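Local coordinates for BamaA.19900.a (Balamuthia mandrillaris, PDB 6VZZ), which binds glucose and, as a glucokinase of the actin-like ATPase clan, probably phosphorylates it to glucose 6-phosphate at the expense of ATP, at residues Gly109-Val114 against Arg125-Glu130; Arg264-Thr269 against Leu287-Ile292. All coordinates share one frame; numbering follows the deposited sequence.

Interaction 1: Gly109-Val114 against Arg125-Glu130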
ATOM      1  N   GLY A 109       6.186   6.324 -20.095  1.00 53.76           N
ATOM      2  CA  GLY A 109       7.594   6.186 -19.772  1.00 50.53           C
ATOM      3  C   GLY A 109       8.496   7.261 -20.330  1.00 51.37           C
ATOM      4  O   GLY A 109       9.719   7.148 -20.208  1.00 51.14           O
ATOM      5  N   GLU A 110       7.930   8.313 -20.915  1.00 51.61           N
ATOM      6  CA  GLU A 110       8.698   9.343 -21.602  1.00 51.28           C
ATOM      7  C   GLU A 110       9.168  10.466 -20.677  1.00 50.03           C
ATOM      8  O   GLU A 110      10.191  11.101 -20.966  1.00 51.48           O
ATOM      9  CB  GLU A 110       7.852   9.918 -22.746  1.00 52.28           C
ATOM     10  CG  GLU A 110       8.511  11.026 -23.563  1.00 56.41           C
ATOM     11  CD  GLU A 110       9.759  10.561 -24.299  1.00 59.49           C
ATOM     12  OE1 GLU A 110       9.797   9.383 -24.732  1.00 64.15           O
ATOM     13  OE2 GLU A 110      10.704  11.376 -24.440  1.00 57.97           O
ATOM     14  N   VAL A 111       8.475  10.709 -19.563  1.00 46.01           N
ATOM     15  CA  VAL A 111       8.666  11.909 -18.752  1.00 47.85           C
ATOM     16  C   VAL A 111       8.856  11.524 -17.288  1.00 46.74           C
ATOM     17  O   VAL A 111       8.084  10.727 -16.744  1.00 43.08           O
ATOM     18  CB  VAL A 111       7.471  12.879 -18.881  1.00 46.57           C
ATOM     19  CG1 VAL A 111       7.743  14.170 -18.116  1.00 40.93           C
ATOM     20  CG2 VAL A 111       7.145  13.148 -20.341  1.00 42.31           C
ATOM     21  N   LEU A 112       9.863  12.117 -16.648  1.00 44.61           N
ATOM     22  CA  LEU A 112      10.067  12.040 -15.208  1.00 39.91           C
ATOM     23  C   LEU A 112       9.687  13.376 -14.578  1.00 43.61           C
ATOM     24  O   LEU A 112       9.997  14.439 -15.125  1.00 44.61           O
ATOM     25  CB  LEU A 112      11.525  11.692 -14.877  1.00 38.76           C
ATOM     26  CG  LEU A 112      12.025  11.913 -13.443  1.00 39.91           C
ATOM     27  CD1 LEU A 112      11.430  10.908 -12.452  1.00 36.53           C
ATOM     28  CD2 LEU A 112      13.532  11.869 -13.401  1.00 37.86           C
ATOM     29  N   ASP A 113       9.005  13.320 -13.436  1.00 41.14           N
ATOM     30  CA  ASP A 113       8.579  14.496 -12.676  1.00 40.66           C
ATOM     31  C   ASP A 113       9.266  14.386 -11.315  1.00 43.38           C
ATOM     32  O   ASP A 113       8.873  13.560 -10.485  1.00 41.31           O
ATOM     33  CB  ASP A 113       7.048  14.528 -12.558  1.00 41.82           C
ATOM     34  CG  ASP A 113       6.508  15.826 -11.958  1.00 51.02           C
ATOM     35  OD1 ASP A 113       7.045  16.327 -10.944  1.00 52.39           O
ATOM     36  OD2 ASP A 113       5.516  16.351 -12.509  1.00 60.30           O
ATOM     37  N   VAL A 114      10.304  15.187 -11.084  1.00 40.63           N
ATOM     38  CA  VAL A 114      11.074  15.078  -9.847  1.00 41.16           C
ATOM     39  C   VAL A 114      10.333  15.845  -8.754  1.00 44.01           C
ATOM     40  O   VAL A 114      10.228  17.072  -8.794  1.00 45.62           O
ATOM     41  CB  VAL A 114      12.506  15.586 -10.023  1.00 41.76           C
ATOM     42  CG1 VAL A 114      13.275  15.411  -8.732  1.00 40.98           C
ATOM     43  CG2 VAL A 114      13.192  14.832 -11.150  1.00 39.41           C
ATOM     44  N   ARG A 125      10.349  18.552 -14.619  1.00 48.45           N
ATOM     45  CA  ARG A 125      10.108  17.437 -15.519  1.00 46.27           C
ATOM     46  C   ARG A 125      11.278  17.247 -16.476  1.00 46.44           C
ATOM     47  O   ARG A 125      11.917  18.211 -16.903  1.00 48.49           O
ATOM     48  CB  ARG A 125       8.808  17.649 -16.298  1.00 49.21           C
ATOM     49  CG  ARG A 125       7.597  17.657 -15.378  1.00 55.34           C
ATOM     50  CD  ARG A 125       6.283  17.907 -16.087  1.00 59.57           C
ATOM     51  NE  ARG A 125       5.175  17.660 -15.168  1.00 61.51           N
ATOM     52  CZ  ARG A 125       3.928  18.066 -15.374  1.00 71.88           C
ATOM     53  NH1 ARG A 125       3.627  18.749 -16.473  1.00 70.70           N
ATOM     54  NH2 ARG A 125       2.982  17.799 -14.475  1.00 75.84           N
ATOM     55  N   LEU A 126      11.564  15.985 -16.793  1.00 45.91           N
ATOM     56  CA  LEU A 126      12.676  15.618 -17.663  1.00 43.83           C
ATOM     57  C   LEU A 126      12.182  14.584 -18.664  1.00 46.18           C
ATOM     58  O   LEU A 126      11.740  13.502 -18.266  1.00 45.18           O
ATOM     59  CB  LEU A 126      13.854  15.071 -16.848  1.00 41.20           C
ATOM     60  CG  LEU A 126      15.077  14.541 -17.607  1.00 43.77           C
ATOM     61  CD1 LEU A 126      15.773  15.637 -18.402  1.00 42.70           C
ATOM     62  CD2 LEU A 126      16.061  13.855 -16.660  1.00 39.55           C
ATOM     63  N   LYS A 127      12.245  14.923 -19.956  1.00 45.52           N
ATOM     64  CA  LYS A 127      11.836  14.032 -21.037  1.00 42.82           C
ATOM     65  C   LYS A 127      13.027  13.225 -21.537  1.00 45.06           C
ATOM     66  O   LYS A 127      14.144  13.742 -21.619  1.00 46.82           O
ATOM     67  CB  LYS A 127      11.249  14.836 -22.200  1.00 47.89           C
ATOM     68  CG  LYS A 127      10.170  15.817 -21.793  1.00 51.39           C
ATOM     69  CD  LYS A 127       9.728  16.706 -22.953  1.00 57.32           C
ATOM     70  CE  LYS A 127       8.492  17.521 -22.563  1.00 61.40           C
ATOM     71  NZ  LYS A 127       8.502  18.886 -23.171  1.00 59.65           N
ATOM     72  N   ARG A 128      12.780  11.955 -21.882  1.00 45.57           N
ATOM     73  CA  ARG A 128      13.805  11.128 -22.521  1.00 45.16           C
ATOM     74  C   ARG A 128      14.434  11.828 -23.719  1.00 45.89           C
ATOM     75  O   ARG A 128      15.661  11.844 -23.873  1.00 46.92           O
ATOM     76  CB  ARG A 128      13.200   9.828 -23.018  1.00 49.04           C
ATOM     77  CG  ARG A 128      12.995   8.691 -22.085  1.00 46.04           C
ATOM     78  CD  ARG A 128      12.097   7.821 -22.922  1.00 49.46           C
ATOM     79  NE  ARG A 128      11.946   6.448 -22.504  1.00 51.57           N
ATOM     80  CZ  ARG A 128      11.013   5.659 -23.016  1.00 53.06           C
ATOM     81  NH1 ARG A 128      10.893   4.398 -22.604  1.00 54.79           N
ATOM     82  NH2 ARG A 128      10.192   6.152 -23.939  1.00 46.71           N
ATOM     83  N   SER A 129      13.595  12.370 -24.606  1.00 43.24           N
ATOM     84  CA  SER A 129      14.041  12.980 -25.850  1.00 43.07           C
ATOM     85  C   SER A 129      14.960  14.178 -25.650  1.00 44.09           C
ATOM     86  O   SER A 129      15.516  14.673 -26.635  1.00 48.82           O
ATOM     87  CB  SER A 129      12.828  13.414 -26.670  1.00 43.88           C
ATOM     88  OG  SER A 129      12.210  14.549 -26.090  1.00 47.29           O
ATOM     89  N   GLU A 130      15.116  14.674 -24.424  1.00 45.69           N
ATOM     90  CA  GLU A 130      16.026  15.774 -24.139  1.00 44.74           C
ATOM     91  C   GLU A 130      17.429  15.307 -23.795  1.00 44.58           C
ATOM     92  O   GLU A 130      18.332  16.143 -23.671  1.00 47.10           O
ATOM     93  CB  GLU A 130      15.502  16.618 -22.974  1.00 44.65           C
ATOM     94  CG  GLU A 130      14.195  17.337 -23.224  1.00 44.89           C
ATOM     95  CD  GLU A 130      13.752  18.134 -22.006  1.00 52.48           C
ATOM     96  OE1 GLU A 130      13.756  19.387 -22.079  1.00 52.41           O
ATOM     97  OE2 GLU A 130      13.418  17.507 -20.964  1.00 50.54           O
TER
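E110 grips the turn that follows strand 125-127 with both its backbone and its carboxylate. Its carbonyl O accepts from R128 N at 2.9 Å, while OE2 accepts from S129 N at 3.1 Å. The other oxygen, OE1, lies in the plane of the R128 guanidinium, at its edge, and forms a weak, salt-bridging bond with NH2 of R128 at 3.4 Å. With CG anti to the backbone N (chi1 179°) and a bend at the next bond, the E110 chain folds back over CB of R128. The carbonyl O of G109 sits over one face of the same guanidinium without a hydrogen bond, the angle to NE being poor; NE instead bonds weakly to T141 O.

Next along the strands, L112 and L126 form an antiparallel hydrogen-bonded pair: L112 N to L126 O and L126 N to L112 O are both 2.8 Å. At the far end R125 runs extended to D113, where NE meets OD2 at 3.0 Å in a nearly straight bond (170°). The acceptor lies in the guanidinium plane, but the donor comes from above the carboxylate, and the two planes stand 73° apart.

D113, V111, R125 and K127 occupy one face of this three-stranded antiparallel sheet. L112 and L126 point to the other, where they touch I43, with F143 beside L112 and helix 72-90 beside L126. K127 N bonds to OE2 of E130, whose OE1 pairs with R73 and anchors the 3-10 turn to that helix. A firm ion pair at the R125 end and a weaker one at the R128 end thus flank the backbone ladder, whose leucines lie buried; the two carboxylates probably offset the charge of the arginines they meet.

Interaction 2: Arg264-Thr269 against Leu287-Ile292; sequences RGLVIT and LDAGKI
Helix 263-276 packs against the first turn of helix 289-295 through a small apolar contact made by L266 and V267 on one side and A289 and I292 on the other. CG2 of V267, set anti to the carbonyl carbon, lies against the start of the second helix, 3.5 Å from A289 N and 4.1 Å from A289 CB. I292 straddles the two residues: its CD1 reaches V267 CG2 at 4.0 Å, and its CG2 meets L266 CG at the same distance of 4.0 Å. The L266 and I292 side chains run antiparallel, flank along flank, and CD2 of the leucine comes to 3.5 Å from the carbonyl O of A289.

D288 is the N-cap of the second helix, its OD1 accepting from K291 N at 3.2 Å, a capping bond that closes the first turn. L266 also touches A308, M309 and H312 of helix 303-327, while Y270, on the first helix, also touches I292. The side chain of R264 leaves its backbone away from the second helix and forms a salt bridge with E258, a glucose-pocket residue. The two segments therefore cohere by van der Waals contact; the cap and the helical bonds lie within each segment, while R264 and G265 bond to residues outside both.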
ATOM      1  N   ARG A 264      14.750  18.141   5.147  1.00 40.72           N
ATOM      2  CA  ARG A 264      14.078  19.374   5.537  1.00 41.41           C
ATOM      3  C   ARG A 264      13.111  19.131   6.687  1.00 43.50           C
ATOM      4  O   ARG A 264      12.865  20.037   7.491  1.00 42.90           O
ATOM      5  CB  ARG A 264      13.356  19.992   4.332  1.00 40.29           C
ATOM      6  CG  ARG A 264      12.132  19.233   3.846  1.00 41.22           C
ATOM      7  CD  ARG A 264      11.649  19.743   2.492  1.00 39.47           C
ATOM      8  NE  ARG A 264      10.407  19.095   2.080  1.00 41.38           N
ATOM      9  CZ  ARG A 264      10.349  17.949   1.400  1.00 46.69           C
ATOM     10  NH1 ARG A 264      11.471  17.323   1.047  1.00 42.22           N
ATOM     11  NH2 ARG A 264       9.169  17.424   1.066  1.00 44.67           N
ATOM     12  N   GLY A 265      12.573  17.911   6.792  1.00 41.54           N
ATOM     13  CA  GLY A 265      11.681  17.598   7.897  1.00 42.46           C
ATOM     14  C   GLY A 265      12.405  17.562   9.227  1.00 42.40           C
ATOM     15  O   GLY A 265      11.910  18.082  10.227  1.00 45.22           O
ATOM     16  N   LEU A 266      13.592  16.958   9.256  1.00 43.29           N
ATOM     17  CA  LEU A 266      14.404  17.006  10.465  1.00 43.35           C
ATOM     18  C   LEU A 266      14.778  18.442  10.809  1.00 45.70           C
ATOM     19  O   LEU A 266      14.803  18.819  11.983  1.00 48.60           O
ATOM     20  CB  LEU A 266      15.653  16.146  10.291  1.00 40.50           C
ATOM     21  CG  LEU A 266      16.635  16.165  11.464  1.00 45.26           C
ATOM     22  CD1 LEU A 266      15.998  15.617  12.734  1.00 41.94           C
ATOM     23  CD2 LEU A 266      17.897  15.404  11.116  1.00 45.49           C
ATOM     24  N   VAL A 267      15.044  19.266   9.797  1.00 45.21           N
ATOM     25  CA  VAL A 267      15.405  20.655  10.051  1.00 46.65           C
ATOM     26  C   VAL A 267      14.224  21.420  10.636  1.00 46.95           C
ATOM     27  O   VAL A 267      14.386  22.221  11.566  1.00 49.21           O
ATOM     28  CB  VAL A 267      15.930  21.319   8.763  1.00 49.45           C
ATOM     29  CG1 VAL A 267      16.051  22.827   8.943  1.00 47.97           C
ATOM     30  CG2 VAL A 267      17.267  20.718   8.353  1.00 45.35           C
ATOM     31  N   ILE A 268      13.018  21.200  10.107  1.00 44.81           N
ATOM     32  CA  ILE A 268      11.884  21.985  10.588  1.00 48.28           C
ATOM     33  C   ILE A 268      11.426  21.489  11.957  1.00 51.70           C
ATOM     34  O   ILE A 268      11.020  22.287  12.808  1.00 53.35           O
ATOM     35  CB  ILE A 268      10.733  21.996   9.558  1.00 44.60           C
ATOM     36  CG1 ILE A 268       9.738  23.106   9.901  1.00 48.38           C
ATOM     37  CG2 ILE A 268      10.027  20.649   9.472  1.00 42.41           C
ATOM     38  CD1 ILE A 268       8.545  23.189   8.952  1.00 45.27           C
ATOM     39  N   THR A 269      11.506  20.175  12.203  1.00 46.21           N
ATOM     40  CA  THR A 269      11.261  19.662  13.547  1.00 50.90           C
ATOM     41  C   THR A 269      12.261  20.243  14.544  1.00 52.15           C
ATOM     42  O   THR A 269      11.895  20.606  15.669  1.00 48.88           O
ATOM     43  CB  THR A 269      11.329  18.136  13.530  1.00 48.84           C
ATOM     44  OG1 THR A 269      10.309  17.633  12.660  1.00 46.91           O
ATOM     45  CG2 THR A 269      11.128  17.563  14.929  1.00 47.38           C
ATOM     46  N   LEU A 287      21.867  24.853  11.739  1.00 83.29           N
ATOM     47  CA  LEU A 287      22.400  23.570  11.314  1.00 74.22           C
ATOM     48  C   LEU A 287      21.542  22.963  10.206  1.00 73.49           C
ATOM     49  O   LEU A 287      20.326  23.168  10.145  1.00 71.46           O
ATOM     50  CB  LEU A 287      22.478  22.616  12.504  1.00 71.22           C
ATOM     51  CG  LEU A 287      23.260  23.119  13.719  1.00 73.10           C
ATOM     52  CD1 LEU A 287      23.020  22.221  14.926  1.00 70.56           C
ATOM     53  CD2 LEU A 287      24.742  23.204  13.393  1.00 70.75           C
ATOM     54  N   ASP A 288      22.193  22.219   9.313  1.00 66.53           N
ATOM     55  CA  ASP A 288      21.468  21.479   8.297  1.00 63.02           C
ATOM     56  C   ASP A 288      21.197  20.062   8.803  1.00 59.53           C
ATOM     57  O   ASP A 288      21.632  19.668   9.889  1.00 58.40           O
ATOM     58  CB  ASP A 288      22.225  21.496   6.965  1.00 67.14           C
ATOM     59  CG  ASP A 288      23.567  20.770   7.019  1.00 67.01           C
ATOM     60  OD1 ASP A 288      23.892  20.132   8.039  1.00 67.75           O
ATOM     61  OD2 ASP A 288      24.309  20.838   6.015  1.00 74.68           O
ATOM     62  N   ALA A 289      20.473  19.281   8.000  1.00 58.42           N
ATOM     63  CA  ALA A 289      19.994  17.984   8.466  1.00 54.73           C
ATOM     64  C   ALA A 289      21.136  17.115   8.979  1.00 54.13           C
ATOM     65  O   ALA A 289      20.997  16.440  10.004  1.00 54.06           O
ATOM     66  CB  ALA A 289      19.237  17.274   7.344  1.00 49.17           C
ATOM     67  N   GLY A 290      22.280  17.138   8.292  1.00 55.42           N
ATOM     68  CA  GLY A 290      23.366  16.243   8.657  1.00 48.79           C
ATOM     69  C   GLY A 290      23.960  16.564  10.014  1.00 55.11           C
ATOM     70  O   GLY A 290      24.224  15.660  10.814  1.00 57.03           O
ATOM     71  N   LYS A 291      24.174  17.853  10.298  1.00 53.97           N
ATOM     72  CA  LYS A 291      24.746  18.231  11.586  1.00 51.14           C
ATOM     73  C   LYS A 291      23.774  17.942  12.725  1.00 56.79           C
ATOM     74  O   LYS A 291      24.183  17.478  13.796  1.00 58.61           O
ATOM     75  CB  LYS A 291      25.153  19.706  11.570  1.00 54.55           C
ATOM     76  N   ILE A 292      22.481  18.202  12.512  1.00 54.44           N
ATOM     77  CA  ILE A 292      21.477  17.847  13.512  1.00 53.05           C
ATOM     78  C   ILE A 292      21.534  16.353  13.805  1.00 56.02           C
ATOM     79  O   ILE A 292      21.538  15.926  14.967  1.00 55.85           O
ATOM     80  CB  ILE A 292      20.076  18.275  13.036  1.00 52.42           C
ATOM     81  CG1 ILE A 292      20.053  19.768  12.721  1.00 56.45           C
ATOM     82  CG2 ILE A 292      19.029  17.925  14.084  1.00 51.88           C
ATOM     83  CD1 ILE A 292      18.801  20.217  12.012  1.00 54.87           C
TER

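From the N terminus, interaction 1 comes first: it closes a short loop in which strand 111-114 leads through helix 121-124 into strand 125-127. That loop carries T115 and N116 of the glucose pocket. The chain then passes through strand 141-145, where N145 lies, and helix 146-159 before entering the six-stranded sheet. Interaction 2 opens later and closes a second loop between helices 263-276 and 289-295. The two loops follow in series, without nesting or crossing; the centres of interactions 1 and 2 lie about 30 Å apart, and the nearest atoms of interactions 1 and 2 about 10 Å. R264, on the helix of interaction 2, touches N116 from the loop of interaction 1, linking the two regions beside the sugar site.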